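Local coordinates for TraM protein (Plasmid R64, PDB 3WZ3) that is a plasmid-encoded inner-membrane component of a type IVB secretion system, here its periplasmic part, which probably contributes to conjugative DNA transfer, at residues 5-11 against 90-94; 24-29 against 57-62; 111-117 against 134-140. All coordinates share one frame; numbering follows the deposited sequence.

Interaction 1: residues 5-11 against 90-94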
loop_
_atom_site.group_PDB
_atom_site.type_symbol
_atom_site.label_atom_id
_atom_site.label_comp_id
_atom_site.label_asym_id
_atom_site.label_seq_id
_atom_site.Cartn_x
_atom_site.Cartn_y
_atom_site.Cartn_z
ATOM N N TRP A 5 15.778 -11.158 4.790
ATOM C CA TRP A 5 15.233 -9.886 5.289
ATOM C C TRP A 5 16.238 -8.738 5.186
ATOM O O TRP A 5 16.498 -8.013 6.151
ATOM C CB TRP A 5 14.713 -10.047 6.717
ATOM C CG TRP A 5 13.531 -10.949 6.740
ATOM C CD1 TRP A 5 12.280 -10.657 6.268
ATOM C CD2 TRP A 5 13.488 -12.312 7.183
ATOM N NE1 TRP A 5 11.460 -11.754 6.413
ATOM C CE2 TRP A 5 12.174 -12.775 6.977
ATOM C CE3 TRP A 5 14.429 -13.178 7.750
ATOM C CZ2 TRP A 5 11.778 -14.060 7.314
ATOM C CZ3 TRP A 5 14.031 -14.459 8.086
ATOM C CH2 TRP A 5 12.716 -14.890 7.861
ATOM N N SER A 6 16.793 -8.578 3.999
ATOM C CA SER A 6 17.643 -7.433 3.733
ATOM C C SER A 6 16.764 -6.224 3.473
ATOM O O SER A 6 15.546 -6.352 3.256
ATOM C CB SER A 6 18.499 -7.703 2.502
ATOM O OG SER A 6 17.719 -7.635 1.319
ATOM N N GLN A 7 17.354 -5.035 3.459
ATOM C CA GLN A 7 16.541 -3.877 3.150
ATOM C C GLN A 7 15.999 -3.943 1.739
ATOM O O GLN A 7 14.898 -3.449 1.482
ATOM C CB GLN A 7 17.264 -2.551 3.417
ATOM C CG GLN A 7 18.395 -2.248 2.485
ATOM C CD GLN A 7 18.946 -0.865 2.753
ATOM O OE1 GLN A 7 19.803 -0.681 3.616
ATOM N NE2 GLN A 7 18.428 0.117 2.037
ATOM N N ASN A 8 16.733 -4.553 0.822
ATOM C CA ASN A 8 16.180 -4.746 -0.510
ATOM C C ASN A 8 14.962 -5.673 -0.538
ATOM O O ASN A 8 14.012 -5.429 -1.282
ATOM C CB ASN A 8 17.245 -5.185 -1.516
ATOM C CG ASN A 8 17.678 -4.049 -2.410
ATOM O OD1 ASN A 8 17.589 -4.143 -3.639
ATOM N ND2 ASN A 8 18.107 -2.941 -1.800
ATOM N N ASP A 9 14.981 -6.733 0.265
ATOM C CA ASP A 9 13.819 -7.592 0.399
ATOM C C ASP A 9 12.619 -6.810 0.928
ATOM O O ASP A 9 11.487 -6.966 0.445
ATOM C CB ASP A 9 14.146 -8.745 1.349
ATOM C CG ASP A 9 15.206 -9.692 0.786
ATOM O OD1 ASP A 9 15.165 -9.982 -0.431
ATOM O OD2 ASP A 9 16.076 -10.145 1.564
ATOM N N ALA A 10 12.869 -5.974 1.932
ATOM C CA ALA A 10 11.779 -5.174 2.498
ATOM C C ALA A 10 11.273 -4.145 1.489
ATOM O O ALA A 10 10.060 -3.929 1.367
ATOM C CB ALA A 10 12.200 -4.538 3.824
HETATM N N MSE A 11 12.179 -3.519 0.743
HETATM C CA MSE A 11 11.715 -2.547 -0.249
HETATM C C MSE A 11 10.795 -3.184 -1.289
HETATM O O MSE A 11 9.774 -2.590 -1.674
HETATM C CB MSE A 11 12.880 -1.843 -0.938
HETATM C CG MSE A 11 12.407 -0.577 -1.620
HETATM SE SE MSE A 11 13.865 0.488 -2.294
HETATM C CE MSE A 11 14.462 -0.732 -3.664
ATOM N N TRP A 90 11.837 -0.997 8.834
ATOM C CA TRP A 90 12.372 -0.155 7.778
ATOM C C TRP A 90 11.270 0.824 7.380
ATOM O O TRP A 90 10.098 0.434 7.275
ATOM C CB TRP A 90 12.704 -0.946 6.520
ATOM C CG TRP A 90 13.606 -2.125 6.647
ATOM C CD1 TRP A 90 14.958 -2.163 6.367
ATOM C CD2 TRP A 90 13.236 -3.469 6.993
ATOM N NE1 TRP A 90 15.437 -3.451 6.536
ATOM C CE2 TRP A 90 14.397 -4.257 6.924
ATOM C CE3 TRP A 90 12.033 -4.079 7.369
ATOM C CZ2 TRP A 90 14.389 -5.614 7.193
ATOM C CZ3 TRP A 90 12.037 -5.434 7.643
ATOM C CH2 TRP A 90 13.208 -6.183 7.553
ATOM N N THR A 91 11.627 2.083 7.153
ATOM C CA THR A 91 10.687 3.072 6.619
ATOM C C THR A 91 11.132 3.481 5.221
ATOM O O THR A 91 12.265 3.939 5.027
ATOM C CB THR A 91 10.621 4.295 7.536
ATOM O OG1 THR A 91 10.139 3.907 8.831
ATOM C CG2 THR A 91 9.710 5.385 6.941
ATOM N N PHE A 92 10.230 3.332 4.252
ATOM C CA PHE A 92 10.483 3.645 2.853
ATOM C C PHE A 92 9.532 4.717 2.371
ATOM O O PHE A 92 8.427 4.863 2.886
ATOM C CB PHE A 92 10.252 2.410 1.957
ATOM C CG PHE A 92 11.212 1.272 2.209
ATOM C CD1 PHE A 92 12.473 1.261 1.633
ATOM C CD2 PHE A 92 10.848 0.219 3.017
ATOM C CE1 PHE A 92 13.353 0.202 1.872
ATOM C CE2 PHE A 92 11.710 -0.825 3.254
ATOM C CZ PHE A 92 12.967 -0.830 2.688
ATOM N N GLN A 93 9.923 5.426 1.326
ATOM C CA GLN A 93 8.996 6.286 0.597
ATOM C C GLN A 93 9.021 5.940 -0.878
ATOM O O GLN A 93 10.086 5.691 -1.442
ATOM C CB GLN A 93 9.330 7.768 0.816
ATOM C CG GLN A 93 8.842 8.299 2.178
ATOM C CD GLN A 93 9.174 9.749 2.397
ATOM O OE1 GLN A 93 9.771 10.387 1.532
ATOM N NE2 GLN A 93 8.829 10.273 3.567
ATOM N N TYR A 94 7.840 5.895 -1.495
ATOM C CA TYR A 94 7.699 5.568 -2.913
ATOM C C TYR A 94 6.785 6.570 -3.600
ATOM O O TYR A 94 5.711 6.847 -3.096
ATOM C CB TYR A 94 7.012 4.202 -3.089
ATOM C CG TYR A 94 7.594 3.017 -2.359
ATOM C CD1 TYR A 94 7.276 2.793 -1.032
ATOM C CD2 TYR A 94 8.375 2.063 -3.026
ATOM C CE1 TYR A 94 7.749 1.678 -0.353
ATOM C CE2 TYR A 94 8.840 0.937 -2.359
ATOM C CZ TYR A 94 8.529 0.766 -1.029
ATOM O OH TYR A 94 8.987 -0.348 -0.351
#
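Trp5 meets Trp90 through its backbone: Trp5 O lies 3.4 Å from Trp90 CZ2, at the edge of that indole and near its plane. The ring of Trp5 turns off instead to give NE1 to Ser128 O and to take a cation-pi contact from Arg120. Ser6 is the N-cap of helix 7-22. Its OG accepts from Asp9 N, and Ser6 N donates back to Asp9 OD2 at 3.0 Å, a reciprocal capping box that fixes the first turn. Gln7 reaches the pyrrole end of Trp90, with Gln7 CB 3.7 Å from Trp90 NE1, while Gln7 O comes obliquely to within 3.5 Å of Phe92 CZ. Trp90, Phe92 and Tyr94, alternate residues of strand 88-101, all point toward the helix, which is laid slantwise across an antiparallel sheet as expected of an NTF2-like fold; the axes of the segments 7-11 and 90-94 come within 9.5 Å. Ala10 lets the helix come close to Trp90 and Phe92. Its CB stands over the face of Trp90, 3.6 Å from the centroid of the six-membered ring and 17° off its normal, and also touches Phe92 CE2. Met11, a selenomethionine, places its CA over the Phe92 face. With CG swung opposite the backbone N (chi1 -162°), its chain passes Phe92 at about a right angle, and Met11 SE ends 5.1 Å from the Phe92 centroid in an oblique Met-aromatic contact. Tyr94 OH donates to Met11 O at 2.7 Å, in the carbonyl plane on a lone pair, with a C=O...donor angle of 119°.

Interaction 2: residues 24-29 against 57-62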
loop_
_atom_site.group_PDB
_atom_site.type_symbol
_atom_site.label_atom_id
_atom_site.label_comp_id
_atom_site.label_asym_id
_atom_site.label_seq_id
_atom_site.Cartn_x
_atom_site.Cartn_y
_atom_site.Cartn_z
ATOM N N LEU A 24 -7.257 -1.876 -8.584
ATOM C CA LEU A 24 -8.509 -2.457 -8.122
ATOM C C LEU A 24 -9.512 -2.516 -9.258
ATOM O O LEU A 24 -9.609 -1.604 -10.092
ATOM C CB LEU A 24 -9.090 -1.618 -6.988
ATOM C CG LEU A 24 -8.224 -1.477 -5.732
ATOM C CD1 LEU A 24 -8.916 -0.513 -4.773
ATOM C CD2 LEU A 24 -7.930 -2.821 -5.050
ATOM N N ASP A 25 -10.275 -3.599 -9.263
ATOM C CA ASP A 25 -11.255 -3.856 -10.311
ATOM C C ASP A 25 -12.657 -3.468 -9.835
ATOM O O ASP A 25 -13.020 -3.741 -8.691
ATOM C CB ASP A 25 -11.222 -5.344 -10.620
ATOM C CG ASP A 25 -12.166 -5.730 -11.715
ATOM O OD1 ASP A 25 -13.322 -6.069 -11.393
ATOM O OD2 ASP A 25 -11.739 -5.715 -12.891
ATOM N N PHE A 26 -13.468 -2.863 -10.711
ATOM C CA PHE A 26 -14.777 -2.377 -10.252
ATOM C C PHE A 26 -15.732 -3.480 -9.783
ATOM O O PHE A 26 -16.655 -3.206 -9.013
ATOM C CB PHE A 26 -15.460 -1.453 -11.268
ATOM C CG PHE A 26 -16.132 -2.171 -12.406
ATOM C CD1 PHE A 26 -15.409 -2.555 -13.526
ATOM C CD2 PHE A 26 -17.490 -2.432 -12.373
ATOM C CE1 PHE A 26 -16.031 -3.210 -14.590
ATOM C CE2 PHE A 26 -18.111 -3.076 -13.429
ATOM C CZ PHE A 26 -17.380 -3.465 -14.534
ATOM N N VAL A 27 -15.492 -4.716 -10.228
ATOM C CA VAL A 27 -16.287 -5.846 -9.770
ATOM C C VAL A 27 -15.684 -6.486 -8.516
ATOM O O VAL A 27 -16.394 -6.721 -7.538
ATOM C CB VAL A 27 -16.457 -6.909 -10.882
ATOM C CG1 VAL A 27 -17.240 -8.119 -10.348
ATOM C CG2 VAL A 27 -17.182 -6.299 -12.090
ATOM N N HIS A 28 -14.371 -6.740 -8.532
ATOM C CA HIS A 28 -13.746 -7.559 -7.500
ATOM C C HIS A 28 -12.982 -6.804 -6.427
ATOM O O HIS A 28 -12.327 -7.429 -5.606
ATOM C CB HIS A 28 -12.840 -8.602 -8.170
ATOM C CG HIS A 28 -13.583 -9.461 -9.139
ATOM N ND1 HIS A 28 -14.406 -10.491 -8.724
ATOM C CD2 HIS A 28 -13.690 -9.414 -10.490
ATOM C CE1 HIS A 28 -14.968 -11.049 -9.778
ATOM N NE2 HIS A 28 -14.559 -10.417 -10.862
ATOM N N TYR A 29 -13.097 -5.477 -6.419
ATOM C CA TYR A 29 -12.297 -4.667 -5.479
ATOM C C TYR A 29 -12.412 -5.071 -3.996
ATOM O O TYR A 29 -11.414 -5.051 -3.268
ATOM C CB TYR A 29 -12.594 -3.181 -5.640
ATOM C CG TYR A 29 -13.962 -2.752 -5.158
ATOM C CD1 TYR A 29 -15.081 -2.903 -5.967
ATOM C CD2 TYR A 29 -14.130 -2.175 -3.908
ATOM C CE1 TYR A 29 -16.339 -2.491 -5.535
ATOM C CE2 TYR A 29 -15.381 -1.769 -3.466
ATOM C CZ TYR A 29 -16.472 -1.931 -4.278
ATOM O OH TYR A 29 -17.715 -1.532 -3.832
ATOM N N ILE A 57 -12.108 6.804 -3.166
ATOM C CA ILE A 57 -11.967 5.697 -4.116
ATOM C C ILE A 57 -13.114 4.704 -4.125
ATOM O O ILE A 57 -13.646 4.399 -5.187
ATOM C CB ILE A 57 -10.654 4.928 -3.853
ATOM C CG1 ILE A 57 -9.457 5.842 -4.074
ATOM C CG2 ILE A 57 -10.578 3.653 -4.698
ATOM C CD1 ILE A 57 -9.396 6.403 -5.448
ATOM N N LEU A 58 -13.484 4.181 -2.962
ATOM C CA LEU A 58 -14.448 3.093 -2.922
ATOM C C LEU A 58 -15.807 3.540 -3.423
ATOM O O LEU A 58 -16.459 2.809 -4.157
ATOM C CB LEU A 58 -14.560 2.519 -1.507
ATOM C CG LEU A 58 -13.270 1.879 -1.002
ATOM C CD1 LEU A 58 -13.540 1.312 0.381
ATOM C CD2 LEU A 58 -12.813 0.810 -1.967
ATOM N N GLU A 59 -16.229 4.735 -3.027
ATOM C CA GLU A 59 -17.517 5.236 -3.478
ATOM C C GLU A 59 -17.514 5.471 -4.972
ATOM O O GLU A 59 -18.500 5.195 -5.643
ATOM C CB GLU A 59 -17.892 6.536 -2.762
ATOM C CG GLU A 59 -19.159 7.160 -3.328
ATOM C CD GLU A 59 -19.514 8.484 -2.681
ATOM O OE1 GLU A 59 -19.977 8.467 -1.520
ATOM O OE2 GLU A 59 -19.343 9.541 -3.341
ATOM N N THR A 60 -16.406 5.971 -5.511
ATOM C CA THR A 60 -16.325 6.229 -6.947
ATOM C C THR A 60 -16.280 4.924 -7.743
ATOM O O THR A 60 -16.945 4.792 -8.774
ATOM C CB THR A 60 -15.118 7.109 -7.301
ATOM O OG1 THR A 60 -15.181 8.326 -6.548
ATOM C CG2 THR A 60 -15.116 7.439 -8.803
ATOM N N ILE A 61 -15.509 3.951 -7.272
ATOM C CA ILE A 61 -15.479 2.642 -7.910
ATOM C C ILE A 61 -16.885 2.055 -7.946
ATOM O O ILE A 61 -17.338 1.586 -9.001
ATOM C CB ILE A 61 -14.513 1.682 -7.191
ATOM C CG1 ILE A 61 -13.064 2.082 -7.474
ATOM C CG2 ILE A 61 -14.744 0.251 -7.677
ATOM C CD1 ILE A 61 -12.037 1.197 -6.764
ATOM N N LYS A 62 -17.578 2.095 -6.816
ATOM C CA LYS A 62 -18.908 1.481 -6.730
ATOM C C LYS A 62 -19.948 2.219 -7.564
ATOM O O LYS A 62 -20.696 1.604 -8.328
ATOM C CB LYS A 62 -19.381 1.409 -5.280
ATOM C CG LYS A 62 -20.766 0.792 -5.111
ATOM C CD LYS A 62 -21.185 0.824 -3.652
ATOM C CE LYS A 62 -22.553 0.188 -3.452
ATOM N NZ LYS A 62 -23.597 0.876 -4.264
HETATM O O HOH W 1 -18.403 -1.042 -9.148
HETATM O O HOH W 2 -17.736 1.025 -2.360
#
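One water sits between two backbone carbonyls, donating to Phe26 O and to Ile61 O, each 2.8 Å from its oxygen, and so ties the 24-29 segment to helix 57-64. The same water lies at the edge of the Phe26 ring, in its plane. A second water joins Tyr29 OH, 3.0 Å away, to Leu58 O, the latter bond weak. Apart from these bridges the contact is apolar and centred on the Tyr29 ring. Its CG is turned between the backbone N and the carbonyl carbon (chi1 70°), and Asp25 O and Phe26 O lie in the ring plane at its edge. Ile61 CG2 stands over one face, 4.0 Å from the Tyr29 centroid and displaced toward the rim; this methyl also rests 3.7 Å from Phe26 CA. Leu58 CD2 comes in obliquely, 3.8 Å from Tyr29 CD2, and the Lys62 chain passes the phenol end with its CB 3.7 Å from Tyr29 OH. The other branch of Ile61 goes to Leu24, whose CD1 lies 4.1 Å from Ile61 CD1, and Leu100 of strand 88-101 packs on Ile61 as well. Asp25 braces the loop from within: OD1 accepts from Val27 N above the carboxylate plane, an Asx turn, widened to an Asx motif by His28 N on the anti lone pair, just before helix 29-35, while Phe26 N donates to Asn67 OD1. Direct contact across the pair is thus made mainly by aliphatic groups against the Tyr29 ring, whereas the polar links run through water, reaching Phe26 O and Ile61 O firmly and Leu58 O only weakly.

Interaction 3: residues 111-117 against 134-140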
loop_
_atom_site.group_PDB
_atom_site.type_symbol
_atom_site.label_atom_id
_atom_site.label_comp_id
_atom_site.label_asym_id
_atom_site.label_seq_id
_atom_site.Cartn_x
_atom_site.Cartn_y
_atom_site.Cartn_z
ATOM N N SER A 111 -1.021 12.233 -8.076
ATOM C CA SER A 111 0.358 11.874 -7.770
ATOM C C SER A 111 0.602 11.999 -6.274
ATOM O O SER A 111 0.196 12.983 -5.663
ATOM C CB SER A 111 1.280 12.836 -8.524
ATOM O OG SER A 111 2.642 12.554 -8.298
ATOM N N PHE A 112 1.295 11.012 -5.692
ATOM C CA PHE A 112 1.539 10.968 -4.256
ATOM C C PHE A 112 2.950 10.454 -3.983
ATOM O O PHE A 112 3.590 9.854 -4.858
ATOM C CB PHE A 112 0.572 9.984 -3.562
ATOM C CG PHE A 112 -0.893 10.280 -3.788
ATOM C CD1 PHE A 112 -1.573 11.139 -2.947
ATOM C CD2 PHE A 112 -1.573 9.687 -4.832
ATOM C CE1 PHE A 112 -2.934 11.413 -3.157
ATOM C CE2 PHE A 112 -2.917 9.953 -5.048
ATOM C CZ PHE A 112 -3.593 10.812 -4.205
ATOM N N VAL A 113 3.419 10.679 -2.764
ATOM C CA VAL A 113 4.531 9.910 -2.229
ATOM C C VAL A 113 3.977 9.148 -1.032
ATOM O O VAL A 113 3.495 9.749 -0.074
ATOM C CB VAL A 113 5.730 10.797 -1.797
ATOM C CG1 VAL A 113 6.802 9.939 -1.167
ATOM C CG2 VAL A 113 6.308 11.522 -3.014
ATOM N N PHE A 114 4.035 7.821 -1.087
ATOM C CA PHE A 114 3.626 7.013 0.057
ATOM C C PHE A 114 4.771 6.654 0.980
ATOM O O PHE A 114 5.816 6.189 0.521
ATOM C CB PHE A 114 2.974 5.718 -0.409
ATOM C CG PHE A 114 1.520 5.855 -0.723
ATOM C CD1 PHE A 114 1.101 6.501 -1.871
ATOM C CD2 PHE A 114 0.569 5.349 0.141
ATOM C CE1 PHE A 114 -0.246 6.626 -2.165
ATOM C CE2 PHE A 114 -0.789 5.478 -0.136
ATOM C CZ PHE A 114 -1.194 6.123 -1.291
ATOM N N GLU A 115 4.569 6.862 2.264
ATOM C CA GLU A 115 5.523 6.388 3.269
ATOM C C GLU A 115 4.972 5.113 3.884
ATOM O O GLU A 115 3.807 5.068 4.289
ATOM C CB GLU A 115 5.768 7.445 4.338
ATOM C CG GLU A 115 6.783 6.994 5.375
ATOM C CD GLU A 115 6.982 8.027 6.426
ATOM O OE1 GLU A 115 6.898 7.688 7.631
ATOM O OE2 GLU A 115 7.194 9.202 6.055
ATOM N N ILE A 116 5.810 4.089 3.940
ATOM C CA ILE A 116 5.463 2.762 4.403
ATOM C C ILE A 116 6.489 2.348 5.454
ATOM O O ILE A 116 7.690 2.386 5.175
ATOM C CB ILE A 116 5.575 1.771 3.206
ATOM C CG1 ILE A 116 4.639 2.208 2.075
ATOM C CG2 ILE A 116 5.296 0.341 3.644
ATOM C CD1 ILE A 116 3.245 2.163 2.485
ATOM N N THR A 117 6.053 1.986 6.655
ATOM C CA THR A 117 6.951 1.364 7.618
ATOM C C THR A 117 6.617 -0.119 7.713
ATOM O O THR A 117 5.462 -0.495 7.987
ATOM C CB THR A 117 6.913 2.002 9.000
ATOM O OG1 THR A 117 7.400 3.352 8.920
ATOM C CG2 THR A 117 7.846 1.250 9.941
ATOM N N GLN A 134 2.541 0.909 9.198
ATOM C CA GLN A 134 2.094 2.287 8.989
ATOM C C GLN A 134 2.165 2.637 7.523
ATOM O O GLN A 134 3.141 2.305 6.861
ATOM C CB GLN A 134 2.936 3.282 9.795
ATOM C CG GLN A 134 2.326 4.693 9.789
ATOM C CD GLN A 134 3.002 5.634 10.750
ATOM O OE1 GLN A 134 2.350 6.260 11.589
ATOM N NE2 GLN A 134 4.301 5.761 10.626
HETATM N N MSE A 135 1.112 3.288 7.025
HETATM C CA MSE A 135 1.028 3.756 5.638
HETATM C C MSE A 135 0.511 5.181 5.661
HETATM O O MSE A 135 -0.538 5.457 6.267
HETATM C CB MSE A 135 0.075 2.900 4.809
HETATM C CG MSE A 135 -0.116 3.431 3.408
HETATM SE SE MSE A 135 -1.127 2.198 2.243
HETATM C CE MSE A 135 0.301 1.063 1.589
ATOM N N ILE A 136 1.261 6.088 5.046
ATOM C CA ILE A 136 0.904 7.505 5.032
ATOM C C ILE A 136 1.019 8.013 3.613
ATOM O O ILE A 136 2.076 7.903 2.995
ATOM C CB ILE A 136 1.860 8.349 5.875
ATOM C CG1 ILE A 136 1.835 7.904 7.339
ATOM C CG2 ILE A 136 1.500 9.836 5.754
ATOM C CD1 ILE A 136 2.994 8.436 8.158
ATOM N N SER A 137 -0.071 8.553 3.087
ATOM C CA SER A 137 -0.090 9.134 1.759
ATOM C C SER A 137 0.190 10.621 1.858
ATOM O O SER A 137 -0.412 11.329 2.670
ATOM C CB SER A 137 -1.470 8.924 1.106
ATOM O OG SER A 137 -1.533 9.525 -0.193
ATOM N N ARG A 138 1.104 11.109 1.035
ATOM C CA ARG A 138 1.281 12.544 0.935
ATOM C C ARG A 138 1.191 13.008 -0.492
ATOM O O ARG A 138 1.706 12.372 -1.398
ATOM C CB ARG A 138 2.610 12.956 1.528
ATOM C CG ARG A 138 2.654 12.735 3.003
ATOM C CD ARG A 138 4.069 12.793 3.478
ATOM N NE ARG A 138 4.124 12.706 4.927
ATOM C CZ ARG A 138 4.907 11.856 5.586
ATOM N NH1 ARG A 138 5.696 11.037 4.912
ATOM N NH2 ARG A 138 4.908 11.839 6.913
ATOM N N ASN A 139 0.478 14.113 -0.690
ATOM C CA ASN A 139 0.325 14.696 -2.014
ATOM C C ASN A 139 1.672 15.069 -2.598
ATOM O O ASN A 139 2.546 15.552 -1.891
ATOM C CB ASN A 139 -0.569 15.930 -1.947
ATOM C CG ASN A 139 -1.975 15.597 -1.517
ATOM O OD1 ASN A 139 -2.429 14.465 -1.683
ATOM N ND2 ASN A 139 -2.676 16.578 -0.963
ATOM N N ALA A 140 1.828 14.827 -3.895
ATOM C CA ALA A 140 3.075 15.134 -4.588
ATOM C C ALA A 140 2.812 16.101 -5.736
ATOM O O ALA A 140 1.665 16.476 -5.991
ATOM C CB ALA A 140 3.726 13.861 -5.101
HETATM O O HOH W 3 -2.194 14.386 -5.167
HETATM O O HOH W 4 5.796 5.322 8.392
HETATM O O HOH W 5 6.037 10.276 9.239
#
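Glu115 runs out fully extended, CG opposite the backbone N (chi1 -178°), whereas Arg138 starts with CG opposite its carbonyl carbon (chi1 -67°); both rise from the face that carries Val113 and Ile136, and these torsions bring their ends together diagonally. Arg138 NH1 donates to Glu115 OE2 at 2.6 Å in a nearly straight salt bridge. The oxygen lies in the guanidinium plane but is met from 44° above its own carboxylate plane, and it also accepts from Gln93 NE2. Arg138 has a second conformer, so this bridge may be only part-time. Ile136 CG2 lies over one guanidinium face. One water connects Glu115 OE1, Thr117 OG1 and Gln134 NE2, and Thr117 OG1 is also hydrogen-bonded to Thr91 OG1; another water joins Glu115 OE1 to Arg138 NH2. The strands 110-120 and 130-139 pair antiparallel; Glu115 and Ile136 form a hydrogen-bonded pair, Glu115 N to Ile136 O and Ile136 N to Glu115 O both 2.8 Å. On the other face Ser137 CB stands over the Phe114 ring, 4.0 Å from its centroid, and CG of Met135, a selenomethionine, touches the ring edge at Phe114 CD2, 3.8 Å away. Ile116 lies alongside Met135, and Leu18 of helix 7-22 covers both Phe114 and Met135. The hairpin thus has a largely apolar face against helix 7-22 and a mixed, hydrated one, where Arg138, in the conformer described, would probably favour ionised Glu115.

In the fold
Interactions 1 and 3 share one four-stranded antiparallel sheet, in which strand 88-101 of interaction 1 neighbours strand 110-120 of interaction 3. Their centres are 14 Å apart, and they touch directly: Tyr94 O lies 2.8 Å from Phe114 N, probably hydrogen-bonded, and Thr91 OG1 is hydrogen-bonded to Thr117 OG1 at 2.8 Å. Helix 7-22 lies against the same sheet face in both, its start on Trp90 and Phe92, Leu18 further along on Phe114 and Met135. Interaction 2 sits at the far end of the domain, its centre about 29 Å from that of interaction 1 and about 21 Å from that of interaction 3, among the helices after 7-22; its nearest atoms are about 7 Å from interaction 3.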